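Local coordinates for Lmo1499 protein (Listeria monocytogenes, PDB 4IIW) that probably acts as a membrane-bound lytic transglycosylase that cuts nascent peptidoglycan strands endolytically and so ends their elongation, at residues P108-I113 and P178-F183; I43-S48 and L80-Y85; I242-Y247 and E312-L317; P260-A265 and P283-K288. All blocks are in the same frame, centred on the assembly; numbering follows the deposited sequence.

Interaction 1. Residues P108-I113 and P178-F183. With SO4 (sulfate ion), chain O.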
loop_
_atom_site.group_PDB
_atom_site.type_symbol
_atom_site.label_atom_id
_atom_site.label_comp_id
_atom_site.label_asym_id
_atom_site.label_seq_id
_atom_site.Cartn_x
_atom_site.Cartn_y
_atom_site.Cartn_z
ATOM N N PRO B 108 22.610 22.421 19.242
ATOM C CA PRO B 108 22.958 22.637 20.660
ATOM C C PRO B 108 22.765 24.070 21.149
ATOM O O PRO B 108 23.154 25.024 20.470
ATOM C CB PRO B 108 24.453 22.262 20.735
ATOM C CG PRO B 108 24.706 21.379 19.572
ATOM C CD PRO B 108 23.690 21.749 18.494
ATOM N N ALA B 109 22.164 24.214 22.325
ATOM C CA ALA B 109 21.955 25.537 22.907
ATOM C C ALA B 109 23.295 26.224 23.125
ATOM O O ALA B 109 23.421 27.413 22.890
ATOM C CB ALA B 109 21.191 25.437 24.220
ATOM N N LYS B 110 24.302 25.457 23.544
ATOM C CA LYS B 110 25.642 26.010 23.811
ATOM C C LYS B 110 26.733 25.275 23.033
ATOM O O LYS B 110 26.527 24.162 22.567
ATOM C CB LYS B 110 25.943 25.935 25.320
ATOM C CG LYS B 110 24.916 26.675 26.192
ATOM C CD LYS B 110 25.139 26.402 27.665
ATOM C CE LYS B 110 24.135 27.137 28.535
ATOM N NZ LYS B 110 24.371 26.844 29.987
ATOM N N LEU B 111 27.892 25.921 22.901
ATOM C CA LEU B 111 29.042 25.339 22.206
ATOM C C LEU B 111 29.995 24.713 23.219
ATOM O O LEU B 111 30.709 25.435 23.910
ATOM C CB LEU B 111 29.756 26.414 21.416
ATOM C CG LEU B 111 30.963 25.998 20.594
ATOM C CD1 LEU B 111 30.693 24.747 19.733
ATOM C CD2 LEU B 111 31.376 27.194 19.725
ATOM N N VAL B 112 29.987 23.382 23.326
ATOM C CA VAL B 112 30.839 22.680 24.278
ATOM C C VAL B 112 32.084 22.126 23.585
ATOM O O VAL B 112 31.980 21.439 22.586
ATOM C CB VAL B 112 30.086 21.514 24.952
ATOM C CG1 VAL B 112 30.952 20.875 26.032
ATOM C CG2 VAL B 112 28.751 21.999 25.538
ATOM N N ILE B 113 33.260 22.438 24.118
ATOM C CA ILE B 113 34.520 21.945 23.552
ATOM C C ILE B 113 35.247 21.102 24.610
ATOM O O ILE B 113 35.788 21.636 25.581
ATOM C CB ILE B 113 35.443 23.103 23.092
ATOM C CG1 ILE B 113 34.737 23.985 22.049
ATOM C CG2 ILE B 113 36.717 22.547 22.518
ATOM C CD1 ILE B 113 34.347 23.259 20.772
ATOM N N PRO B 178 39.344 24.054 26.226
ATOM C CA PRO B 178 38.128 23.294 26.395
ATOM C C PRO B 178 37.253 23.894 27.507
ATOM O O PRO B 178 37.683 24.004 28.638
ATOM C CB PRO B 178 38.624 21.894 26.766
ATOM C CG PRO B 178 39.948 22.077 27.337
ATOM C CD PRO B 178 40.500 23.382 26.849
ATOM N N ALA B 179 36.040 24.285 27.148
ATOM C CA ALA B 179 35.076 24.887 28.054
ATOM C C ALA B 179 33.749 24.992 27.307
ATOM O O ALA B 179 33.616 24.498 26.184
ATOM C CB ALA B 179 35.549 26.272 28.503
ATOM N N THR B 180 32.765 25.613 27.940
ATOM C CA THR B 180 31.468 25.823 27.331
ATOM C C THR B 180 31.407 27.274 27.000
ATOM O O THR B 180 31.704 28.090 27.834
ATOM C CB THR B 180 30.333 25.458 28.285
ATOM O OG1 THR B 180 30.385 24.056 28.534
ATOM C CG2 THR B 180 28.978 25.787 27.678
ATOM N N TYR B 181 31.050 27.600 25.769
ATOM C CA TYR B 181 30.984 28.994 25.326
ATOM C C TYR B 181 29.589 29.282 24.816
ATOM O O TYR B 181 28.913 28.361 24.372
ATOM C CB TYR B 181 31.961 29.210 24.172
ATOM C CG TYR B 181 33.379 28.825 24.487
ATOM C CD1 TYR B 181 33.819 27.505 24.326
ATOM C CD2 TYR B 181 34.295 29.779 24.934
ATOM C CE1 TYR B 181 35.125 27.152 24.621
ATOM C CE2 TYR B 181 35.604 29.432 25.228
ATOM C CZ TYR B 181 36.014 28.127 25.076
ATOM O OH TYR B 181 37.321 27.804 25.362
ATOM N N THR B 182 29.165 30.546 24.891
ATOM C CA THR B 182 27.860 30.981 24.355
ATOM C C THR B 182 28.059 32.364 23.731
ATOM O O THR B 182 28.941 33.110 24.146
ATOM C CB THR B 182 26.768 31.060 25.426
ATOM O OG1 THR B 182 27.058 32.130 26.307
ATOM C CG2 THR B 182 26.692 29.772 26.232
ATOM N N PHE B 183 27.233 32.705 22.746
ATOM C CA PHE B 183 27.388 33.963 22.025
ATOM C C PHE B 183 26.080 34.707 21.904
ATOM O O PHE B 183 25.074 34.125 21.511
ATOM C CB PHE B 183 27.991 33.678 20.642
ATOM C CG PHE B 183 29.316 32.999 20.726
ATOM C CD1 PHE B 183 30.478 33.734 20.776
ATOM C CD2 PHE B 183 29.396 31.630 20.842
ATOM C CE1 PHE B 183 31.704 33.120 20.913
ATOM C CE2 PHE B 183 30.624 31.000 20.970
ATOM C CZ PHE B 183 31.784 31.752 21.007
HETATM S S SO4 O . 33.253 25.922 31.686
HETATM O O1 SO4 O . 33.762 27.178 32.234
HETATM O O2 SO4 O . 32.906 26.130 30.291
HETATM O O3 SO4 O . 34.278 24.887 31.794
HETATM O O4 SO4 O . 32.074 25.498 32.437
#

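Interaction 2. Residues I43-S48 and L80-Y85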
loop_
_atom_site.group_PDB
_atom_site.type_symbol
_atom_site.label_atom_id
_atom_site.label_comp_id
_atom_site.label_asym_id
_atom_site.label_seq_id
_atom_site.Cartn_x
_atom_site.Cartn_y
_atom_site.Cartn_z
ATOM N N ILE B 43 21.034 9.092 13.324
ATOM C CA ILE B 43 21.154 8.418 12.041
ATOM C C ILE B 43 22.604 8.529 11.595
ATOM O O ILE B 43 23.053 9.614 11.244
ATOM C CB ILE B 43 20.250 9.049 10.966
ATOM C CG1 ILE B 43 18.805 9.139 11.456
ATOM C CG2 ILE B 43 20.332 8.255 9.707
ATOM C CD1 ILE B 43 18.266 7.850 12.002
ATOM N N PRO B 44 23.340 7.410 11.624
ATOM C CA PRO B 44 24.728 7.460 11.223
ATOM C C PRO B 44 24.908 7.691 9.735
ATOM O O PRO B 44 24.054 7.337 8.952
ATOM C CB PRO B 44 25.272 6.069 11.608
ATOM C CG PRO B 44 24.244 5.439 12.484
ATOM C CD PRO B 44 22.950 6.084 12.143
ATOM N N ALA B 45 26.034 8.279 9.361
ATOM C CA ALA B 45 26.351 8.496 7.959
ATOM C C ALA B 45 26.280 7.159 7.215
ATOM O O ALA B 45 26.629 6.114 7.764
ATOM C CB ALA B 45 27.747 9.100 7.817
ATOM N N GLY B 46 25.829 7.207 5.967
ATOM C CA GLY B 46 25.741 6.014 5.134
ATOM C C GLY B 46 24.648 5.042 5.547
ATOM O O GLY B 46 24.737 3.859 5.262
ATOM N N SER B 47 23.624 5.526 6.237
ATOM C CA SER B 47 22.543 4.663 6.647
ATOM C C SER B 47 21.590 4.477 5.487
ATOM O O SER B 47 21.245 5.438 4.825
ATOM C CB SER B 47 21.809 5.259 7.839
ATOM O OG SER B 47 22.655 5.266 8.967
ATOM N N SER B 48 21.197 3.236 5.221
ATOM C CA SER B 48 20.221 2.938 4.170
ATOM C C SER B 48 18.826 3.266 4.681
ATOM O O SER B 48 18.628 3.588 5.861
ATOM C CB SER B 48 20.254 1.450 3.814
ATOM O OG SER B 48 19.812 0.681 4.926
ATOM N N LEU B 80 17.482 11.477 2.618
ATOM C CA LEU B 80 17.444 11.655 4.073
ATOM C C LEU B 80 18.854 11.882 4.676
ATOM O O LEU B 80 19.726 11.006 4.634
ATOM C CB LEU B 80 16.764 10.457 4.725
ATOM C CG LEU B 80 15.400 9.982 4.150
ATOM C CD1 LEU B 80 14.933 8.693 4.845
ATOM C CD2 LEU B 80 14.310 11.028 4.236
ATOM N N LYS B 81 19.046 13.051 5.277
ATOM C CA LYS B 81 20.340 13.442 5.819
ATOM C C LYS B 81 20.696 12.749 7.141
ATOM O O LYS B 81 19.850 12.580 7.993
ATOM C CB LYS B 81 20.362 14.966 6.015
ATOM C CG LYS B 81 20.033 15.794 4.752
ATOM C CD LYS B 81 21.069 15.616 3.623
ATOM C CE LYS B 81 20.684 16.401 2.350
ATOM N NZ LYS B 81 19.371 15.930 1.760
ATOM N N ALA B 82 21.957 12.348 7.298
ATOM C CA ALA B 82 22.422 11.735 8.549
ATOM C C ALA B 82 22.466 12.804 9.651
ATOM O O ALA B 82 22.475 13.990 9.353
ATOM C CB ALA B 82 23.813 11.109 8.360
ATOM N N GLY B 83 22.475 12.389 10.911
ATOM C CA GLY B 83 22.570 13.336 12.040
ATOM C C GLY B 83 21.666 13.033 13.220
ATOM O O GLY B 83 21.038 11.969 13.295
ATOM N N ASN B 84 21.589 13.980 14.140
ATOM C CA ASN B 84 20.768 13.846 15.345
ATOM C C ASN B 84 19.493 14.680 15.228
ATOM O O ASN B 84 19.554 15.875 14.947
ATOM C CB ASN B 84 21.574 14.268 16.574
ATOM C CG ASN B 84 22.851 13.453 16.742
ATOM O OD1 ASN B 84 22.909 12.279 16.358
ATOM N ND2 ASN B 84 23.879 14.072 17.306
ATOM N N TYR B 85 18.346 14.031 15.446
ATOM C CA TYR B 85 17.029 14.659 15.340
ATOM C C TYR B 85 16.196 14.504 16.622
ATOM O O TYR B 85 16.338 13.514 17.335
ATOM C CB TYR B 85 16.258 13.990 14.197
ATOM C CG TYR B 85 16.906 14.132 12.834
ATOM C CD1 TYR B 85 16.577 15.201 11.993
ATOM C CD2 TYR B 85 17.852 13.206 12.381
ATOM C CE1 TYR B 85 17.163 15.342 10.746
ATOM C CE2 TYR B 85 18.449 13.342 11.115
ATOM C CZ TYR B 85 18.092 14.411 10.311
ATOM O OH TYR B 85 18.680 14.585 9.085
#

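Interaction 3. Residues I242-Y247 and E312-L317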
loop_
_atom_site.group_PDB
_atom_site.type_symbol
_atom_site.label_atom_id
_atom_site.label_comp_id
_atom_site.label_asym_id
_atom_site.label_seq_id
_atom_site.Cartn_x
_atom_site.Cartn_y
_atom_site.Cartn_z
ATOM N N ILE B 242 52.561 9.467 33.985
ATOM C CA ILE B 242 52.709 9.500 32.545
ATOM C C ILE B 242 53.688 10.612 32.190
ATOM O O ILE B 242 54.603 10.419 31.386
ATOM C CB ILE B 242 51.383 9.752 31.842
ATOM C CG1 ILE B 242 50.471 8.537 32.007
ATOM C CG2 ILE B 242 51.605 10.026 30.354
ATOM C CD1 ILE B 242 49.035 8.763 31.480
ATOM N N ALA B 243 53.508 11.771 32.807
ATOM C CA ALA B 243 54.405 12.883 32.545
ATOM C C ALA B 243 55.852 12.534 32.907
ATOM O O ALA B 243 56.769 12.853 32.151
ATOM C CB ALA B 243 53.953 14.127 33.282
ATOM N N SER B 244 56.069 11.854 34.030
ATOM C CA SER B 244 57.434 11.538 34.439
ATOM C C SER B 244 58.120 10.626 33.443
ATOM O O SER B 244 59.313 10.765 33.205
ATOM C CB SER B 244 57.485 10.908 35.818
ATOM O OG SER B 244 56.980 9.598 35.793
ATOM N N VAL B 245 57.376 9.687 32.866
ATOM C CA VAL B 245 57.956 8.800 31.869
ATOM C C VAL B 245 58.495 9.635 30.725
ATOM O O VAL B 245 59.657 9.505 30.340
ATOM C CB VAL B 245 56.941 7.822 31.289
ATOM C CG1 VAL B 245 57.487 7.196 30.028
ATOM C CG2 VAL B 245 56.577 6.762 32.308
ATOM N N PHE B 246 57.653 10.509 30.192
ATOM C CA PHE B 246 58.071 11.323 29.072
ATOM C C PHE B 246 59.287 12.166 29.410
ATOM O O PHE B 246 60.251 12.183 28.648
ATOM C CB PHE B 246 56.938 12.179 28.537
ATOM C CG PHE B 246 55.838 11.391 27.867
ATOM C CD1 PHE B 246 56.135 10.364 26.979
ATOM C CD2 PHE B 246 54.509 11.732 28.051
ATOM C CE1 PHE B 246 55.128 9.653 26.341
ATOM C CE2 PHE B 246 53.506 11.038 27.405
ATOM C CZ PHE B 246 53.824 9.990 26.547
ATOM N N TYR B 247 59.274 12.848 30.545
ATOM C CA TYR B 247 60.449 13.629 30.903
ATOM C C TYR B 247 61.686 12.716 31.005
ATOM O O TYR B 247 62.760 13.050 30.490
ATOM C CB TYR B 247 60.228 14.469 32.169
ATOM C CG TYR B 247 59.343 15.686 31.923
ATOM C CD1 TYR B 247 59.787 16.739 31.124
ATOM C CD2 TYR B 247 58.078 15.796 32.499
ATOM C CE1 TYR B 247 58.984 17.860 30.885
ATOM C CE2 TYR B 247 57.272 16.918 32.275
ATOM C CZ TYR B 247 57.734 17.941 31.464
ATOM O OH TYR B 247 56.948 19.052 31.226
ATOM N N GLU B 312 55.840 13.523 38.616
ATOM C CA GLU B 312 56.397 12.796 39.736
ATOM C C GLU B 312 57.841 12.396 39.435
ATOM O O GLU B 312 58.200 12.123 38.292
ATOM C CB GLU B 312 55.557 11.566 40.070
ATOM C CG GLU B 312 54.144 11.903 40.520
ATOM C CD GLU B 312 53.437 10.740 41.195
ATOM O OE1 GLU B 312 54.121 9.756 41.555
ATOM O OE2 GLU B 312 52.200 10.816 41.380
ATOM N N LYS B 313 58.671 12.379 40.471
ATOM C CA LYS B 313 60.069 12.009 40.327
ATOM C C LYS B 313 60.100 10.499 40.388
ATOM O O LYS B 313 59.789 9.927 41.429
ATOM C CB LYS B 313 60.907 12.615 41.469
ATOM C CG LYS B 313 60.786 14.162 41.619
ATOM C CD LYS B 313 61.417 14.961 40.447
ATOM C CE LYS B 313 62.958 14.846 40.445
ATOM N NZ LYS B 313 63.628 15.686 39.410
ATOM N N SER B 314 60.436 9.845 39.279
ATOM C CA SER B 314 60.483 8.377 39.261
ATOM C C SER B 314 61.447 7.813 38.216
ATOM O O SER B 314 61.963 8.539 37.361
ATOM C CB SER B 314 59.090 7.800 39.015
ATOM O OG SER B 314 58.718 7.964 37.663
ATOM N N ASP B 315 61.657 6.499 38.288
ATOM C CA ASP B 315 62.547 5.784 37.375
ATOM C C ASP B 315 61.801 5.038 36.262
ATOM O O ASP B 315 62.376 4.179 35.598
ATOM C CB ASP B 315 63.380 4.779 38.177
ATOM C CG ASP B 315 64.231 5.445 39.232
ATOM O OD1 ASP B 315 64.784 6.528 38.945
ATOM O OD2 ASP B 315 64.363 4.878 40.339
ATOM N N TYR B 316 60.534 5.364 36.038
ATOM C CA TYR B 316 59.763 4.660 35.017
ATOM C C TYR B 316 60.055 5.222 33.627
ATOM O O TYR B 316 60.163 6.425 33.447
ATOM C CB TYR B 316 58.261 4.690 35.344
ATOM C CG TYR B 316 57.934 4.078 36.703
ATOM C CD1 TYR B 316 58.054 2.705 36.922
ATOM C CD2 TYR B 316 57.493 4.872 37.763
ATOM C CE1 TYR B 316 57.759 2.142 38.161
ATOM C CE2 TYR B 316 57.192 4.314 39.010
ATOM C CZ TYR B 316 57.329 2.952 39.201
ATOM O OH TYR B 316 57.031 2.402 40.432
ATOM N N LEU B 317 60.218 4.326 32.660
ATOM C CA LEU B 317 60.512 4.696 31.279
ATOM C C LEU B 317 59.512 4.092 30.284
ATOM O O LEU B 317 59.582 4.385 29.088
ATOM C CB LEU B 317 61.927 4.236 30.904
ATOM C CG LEU B 317 63.093 4.822 31.711
ATOM C CD1 LEU B 317 64.416 4.194 31.307
ATOM C CD2 LEU B 317 63.142 6.318 31.526
#

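Interaction 4. Residues P260-A265 and P283-K288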
loop_
_atom_site.group_PDB
_atom_site.type_symbol
_atom_site.label_atom_id
_atom_site.label_comp_id
_atom_site.label_asym_id
_atom_site.label_seq_id
_atom_site.Cartn_x
_atom_site.Cartn_y
_atom_site.Cartn_z
ATOM N N PRO B 260 49.299 8.523 19.837
ATOM C CA PRO B 260 48.492 9.671 19.485
ATOM C C PRO B 260 49.207 10.674 18.583
ATOM O O PRO B 260 48.541 11.334 17.769
ATOM C CB PRO B 260 48.173 10.293 20.844
ATOM C CG PRO B 260 48.100 9.153 21.757
ATOM C CD PRO B 260 49.186 8.204 21.276
ATOM N N THR B 261 50.531 10.806 18.722
ATOM C CA THR B 261 51.261 11.752 17.877
ATOM C C THR B 261 51.333 11.204 16.462
ATOM O O THR B 261 51.315 11.969 15.500
ATOM C CB THR B 261 52.680 12.123 18.411
ATOM O OG1 THR B 261 53.557 10.985 18.383
ATOM C CG2 THR B 261 52.590 12.708 19.825
ATOM N N VAL B 262 51.412 9.879 16.335
ATOM C CA VAL B 262 51.415 9.250 15.018
ATOM C C VAL B 262 50.046 9.468 14.343
ATOM O O VAL B 262 49.970 9.855 13.173
ATOM C CB VAL B 262 51.744 7.747 15.103
ATOM C CG1 VAL B 262 51.473 7.060 13.763
ATOM C CG2 VAL B 262 53.178 7.552 15.542
ATOM N N LEU B 263 48.970 9.233 15.088
ATOM C CA LEU B 263 47.626 9.425 14.556
ATOM C C LEU B 263 47.418 10.882 14.150
ATOM O O LEU B 263 46.837 11.163 13.102
ATOM C CB LEU B 263 46.555 8.996 15.572
ATOM C CG LEU B 263 46.504 7.515 15.973
ATOM C CD1 LEU B 263 45.426 7.296 17.016
ATOM C CD2 LEU B 263 46.287 6.591 14.763
ATOM N N TYR B 264 47.894 11.811 14.973
ATOM C CA TYR B 264 47.754 13.217 14.644
ATOM C C TYR B 264 48.549 13.542 13.376
ATOM O O TYR B 264 48.103 14.341 12.549
ATOM C CB TYR B 264 48.180 14.110 15.795
ATOM C CG TYR B 264 48.022 15.566 15.459
ATOM C CD1 TYR B 264 46.775 16.186 15.541
ATOM C CD2 TYR B 264 49.110 16.324 15.032
ATOM C CE1 TYR B 264 46.616 17.529 15.221
ATOM C CE2 TYR B 264 48.959 17.664 14.705
ATOM C CZ TYR B 264 47.713 18.260 14.803
ATOM O OH TYR B 264 47.575 19.577 14.482
ATOM N N ALA B 265 49.712 12.914 13.224
ATOM C CA ALA B 265 50.545 13.096 12.035
ATOM C C ALA B 265 49.753 12.763 10.771
ATOM O O ALA B 265 49.851 13.475 9.765
ATOM C CB ALA B 265 51.787 12.222 12.118
ATOM N N PRO B 283 57.402 15.326 11.161
ATOM C CA PRO B 283 58.071 15.732 12.386
ATOM C C PRO B 283 57.239 15.395 13.633
ATOM O O PRO B 283 57.787 15.305 14.728
ATOM C CB PRO B 283 58.221 17.238 12.222
ATOM C CG PRO B 283 58.094 17.488 10.775
ATOM C CD PRO B 283 57.190 16.455 10.243
ATOM N N TYR B 284 55.928 15.221 13.465
ATOM C CA TYR B 284 55.061 14.858 14.584
ATOM C C TYR B 284 55.210 13.390 15.023
ATOM O O TYR B 284 54.811 13.033 16.139
ATOM C CB TYR B 284 53.600 15.183 14.250
ATOM C CG TYR B 284 53.297 16.648 14.445
ATOM C CD1 TYR B 284 53.618 17.582 13.471
ATOM C CD2 TYR B 284 52.722 17.097 15.620
ATOM C CE1 TYR B 284 53.370 18.921 13.655
ATOM C CE2 TYR B 284 52.459 18.444 15.816
ATOM C CZ TYR B 284 52.790 19.357 14.825
ATOM O OH TYR B 284 52.533 20.693 15.012
ATOM N N ASN B 285 55.779 12.555 14.150
ATOM C CA ASN B 285 55.988 11.144 14.443
ATOM C C ASN B 285 57.085 10.920 15.489
ATOM O O ASN B 285 58.293 10.932 15.168
ATOM C CB ASN B 285 56.356 10.413 13.165
ATOM C CG ASN B 285 56.551 8.952 13.383
ATOM O OD1 ASN B 285 56.414 8.470 14.507
ATOM N ND2 ASN B 285 56.874 8.221 12.311
ATOM N N THR B 286 56.665 10.681 16.731
ATOM C CA THR B 286 57.607 10.490 17.836
ATOM C C THR B 286 58.269 9.115 17.862
ATOM O O THR B 286 59.032 8.814 18.774
ATOM C CB THR B 286 56.966 10.789 19.185
ATOM O OG1 THR B 286 55.798 9.968 19.354
ATOM C CG2 THR B 286 56.586 12.274 19.261
ATOM N N TYR B 287 57.956 8.277 16.877
ATOM C CA TYR B 287 58.644 7.006 16.708
ATOM C C TYR B 287 59.892 7.227 15.851
ATOM O O TYR B 287 60.862 6.481 15.966
ATOM C CB TYR B 287 57.744 5.969 16.046
ATOM C CG TYR B 287 56.796 5.291 16.998
ATOM C CD1 TYR B 287 55.621 5.910 17.402
ATOM C CD2 TYR B 287 57.073 4.017 17.490
ATOM C CE1 TYR B 287 54.753 5.287 18.276
ATOM C CE2 TYR B 287 56.207 3.382 18.360
ATOM C CZ TYR B 287 55.049 4.023 18.753
ATOM O OH TYR B 287 54.187 3.399 19.626
ATOM N N LYS B 288 59.858 8.260 15.004
ATOM C CA LYS B 288 60.976 8.585 14.102
ATOM C C LYS B 288 61.790 9.829 14.457
ATOM O O LYS B 288 62.772 10.109 13.815
ATOM C CB LYS B 288 60.472 8.725 12.660
ATOM C CG LYS B 288 60.182 7.385 11.993
ATOM C CD LYS B 288 60.101 7.514 10.472
ATOM C CE LYS B 288 60.036 6.139 9.791
ATOM N NZ LYS B 288 61.245 5.285 10.010
#

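Interaction 1. Residues P108-I113 and P178-F183
Leu111 faces Tyr181, and Val112 faces Thr180, in a short two-stranded antiparallel ribbon formed by strands 111-112 and 180-181, with the side chains divided between two faces. Leu111 and Tyr181 are the hydrogen-bonded pair, with Tyr181 N to Leu111 O at 2.9 Å and Leu111 N to Tyr181 O at 3.0 Å; two residues on, Ile113 N donates to Ala179 O.

On the face of Leu111 and Tyr181, the Tyr181 ring crosses the Ile113 side chain at about a right angle, with Ile113 CG1 4.1 Å from Tyr181 CE1. Leu111 sends CD2 to Phe183 CE2, also at 4.1 Å, because CG stands opposite the backbone N (chi1 -179°). Met197 of helix 190-204 packs on Leu111, Ile113 and Tyr181, and helix 119-129 also touches Leu111 and Ile113, so this face is the buried one. The Tyr181 hydroxyl is bonded to Tyr177 O.

The face of Val112 and Thr180, the non-hydrogen-bonded pair, is more open. Both methyl groups of Val112 approach Thr180 OG1, with CG2 at 4.0 Å, and Lys327 of a second subunit reaches the same place, packing on Val112 and making a weak hydrogen bond to Thr180 OG1. A sulfate, probably from the crystallisation liquor, lies at the outer edge of strand 180-181, on the side away from 108-113, but its separation from Thr180 N is too short to be trusted. Further along, Lys110 extends alongside Thr182, both side chains pointing the same way, and Lys110 CG comes 3.6 Å from Thr182 CG2.

Interaction 2. Residues I43-S48 and L80-Y85
Ile43 N donates to Gly83 O at 2.9 Å, with a nearly straight N-H...O angle of 176°. Gly83 N answers by donating to Ile43 O at 2.9 Å. These two bonds make Ile43 and Gly83 an antiparallel hydrogen-bonded pair, at the point where strand 39-43 ends and strand 83-87 begins. Next along the ribbon, Tyr85 is bonded through its backbone to Val41.

Besides the amide, Ile43 O has the methyl of Ala82 beside it, with Ala82 CB 3.3 Å away. That same CB lies 3.7 Å from Ala45 CA, which puts Ala82 against the start of the type II turn running from Pro44 to Ser47. Gly46 holds a position of positive phi (71°) in this turn.

On the sheet face to which Ile43 points, CG1 of Ile43 comes 4.2 Å from Tyr85 CE2, an oblique approach to the ring. CG1 lies opposite the carbonyl carbon and beside the backbone N (chi1 -53°), on the side where Gly83 O is also met, 4.0 Å from CG1. Ile52 and Ile55 of helix 49-58 also pack on Ile43. Tyr85 is tied back to its own segment: its OH donates to Lys81 O at 2.6 Å, with Lys81 O in the plane of the ring and at its edge, while Met100 of helix 93-102 packs on the Tyr85 side chain.

All the polar bonding across this contact is between main-chain groups, and the side chains add van der Waals contacts; the pairing at this strand end therefore rests on backbone geometry, with Ile43 joining it to helix 49-58.

Interaction 3. Residues I242-Y247 and E312-L317
Ser244 and Ser314 meet where a turn of helix 239-251 packs against the extended loop that leads from helix 302-309 into strand 318-321. Ser314 OG donates to Ser244 OG at 3.0 Å, and Ser244 OG in turn is bonded to Met241 O, one turn back in the helix. Both serines place OG between the backbone N and the carbonyl carbon (chi1 72° in Ser244, 74° in Ser314). For Ser244 this is the torsion that brings the hydroxyl back over its own helix and within range of Met241 O, while the same oxygen accepts from Ser314 OG.

The methyls of Val245 pack on the backbone of Tyr316 and Leu317, one to each residue. CG2 of Val245 also meets a side chain, lying 4.0 Å from Tyr316 CB, and the Tyr316 side chain packs in addition on Met241 and on Phe330 of strand 328-331. Three loop carbonyls have donors from the helix: Asn248 ND2 binds Ser314 O and Tyr316 O, and Arg249 NE binds Leu317 O, so loop backbone as well as side chains joins the two.

The side chain of Glu232, predicted to be important for catalysis, is about 9 Å from that of Val245, so this packing lies near the probable active site. The remaining methyl of Val245, CG1, stands opposite the backbone N (chi1 165°) and touches Leu317 O at 3.6 Å.

Interaction 4. Residues P260-A265 and P283-K288
Tyr284 lies against Ala265 and Tyr264 where helix 259-265 packs on a loop that makes an Asx turn at Asn285. Followed outward, the Tyr284 side chain starts with CB, which is 4.1 Å from Ala265 CB and equally close to Thr261 O. CG is set opposite the carbonyl carbon (chi1 -80°), and the ring extends from there along the helix surface. Its CD2 meets Tyr264 CD2 at 3.7 Å, and its CE2 and CZ then come near Tyr264 CE2. That last atom stands over one face of the Tyr284 ring, displaced toward the rim. The two ring planes are inclined at 54°, so the pair is an oblique one, and the centroids of the Tyr264 and Tyr284 rings are 5.3 Å apart. Ile168 packs on Tyr284 too, and the Tyr264 hydroxyl is bonded to Glu173.

Two threonines also join by their hydroxyls: Thr286 OG1 donates to Thr261 OG1 at 2.6 Å. The two side chains cross at about a right angle. Thr261 OG1 is also bonded to Thr258 O, and Thr286 OG1 to Thr258 N, so one residue just before the helix is tied to both.

In the Asx turn, Asn285 OD1 accepts from Tyr287 N at 2.8 Å. Tyr287 OH is bonded to Asp259, and its side chain comes about 7 Å from that of Glu232, the predicted catalytic residue, which places the loop beside the likely active site. Val262 CG2 closes the contact, 3.5 Å from Tyr287 CD1.

In the fold
Along the chain, interaction 2 comes first and closes before interaction 1 opens, and both precede interactions 3 and 4. Interactions 1 and 2 use separate two-stranded antiparallel sheets, their centres 24 Å apart and their nearest atoms about 8 Å apart. Interactions 3 and 4 belong to consecutive helices, 239-251 and 259-265, with centres 20 Å apart; both segments of interaction 4 fall in sequence between those of interaction 3. Only interactions 3 and 4 lie near the predicted catalytic Glu232. Interaction 2 sits 45 Å from interaction 3, centre to centre, on the opposite side of the chain's centre, consistent with an elongated molecule in which the strand pairs of interactions 1 and 2 lie apart from the probable catalytic region.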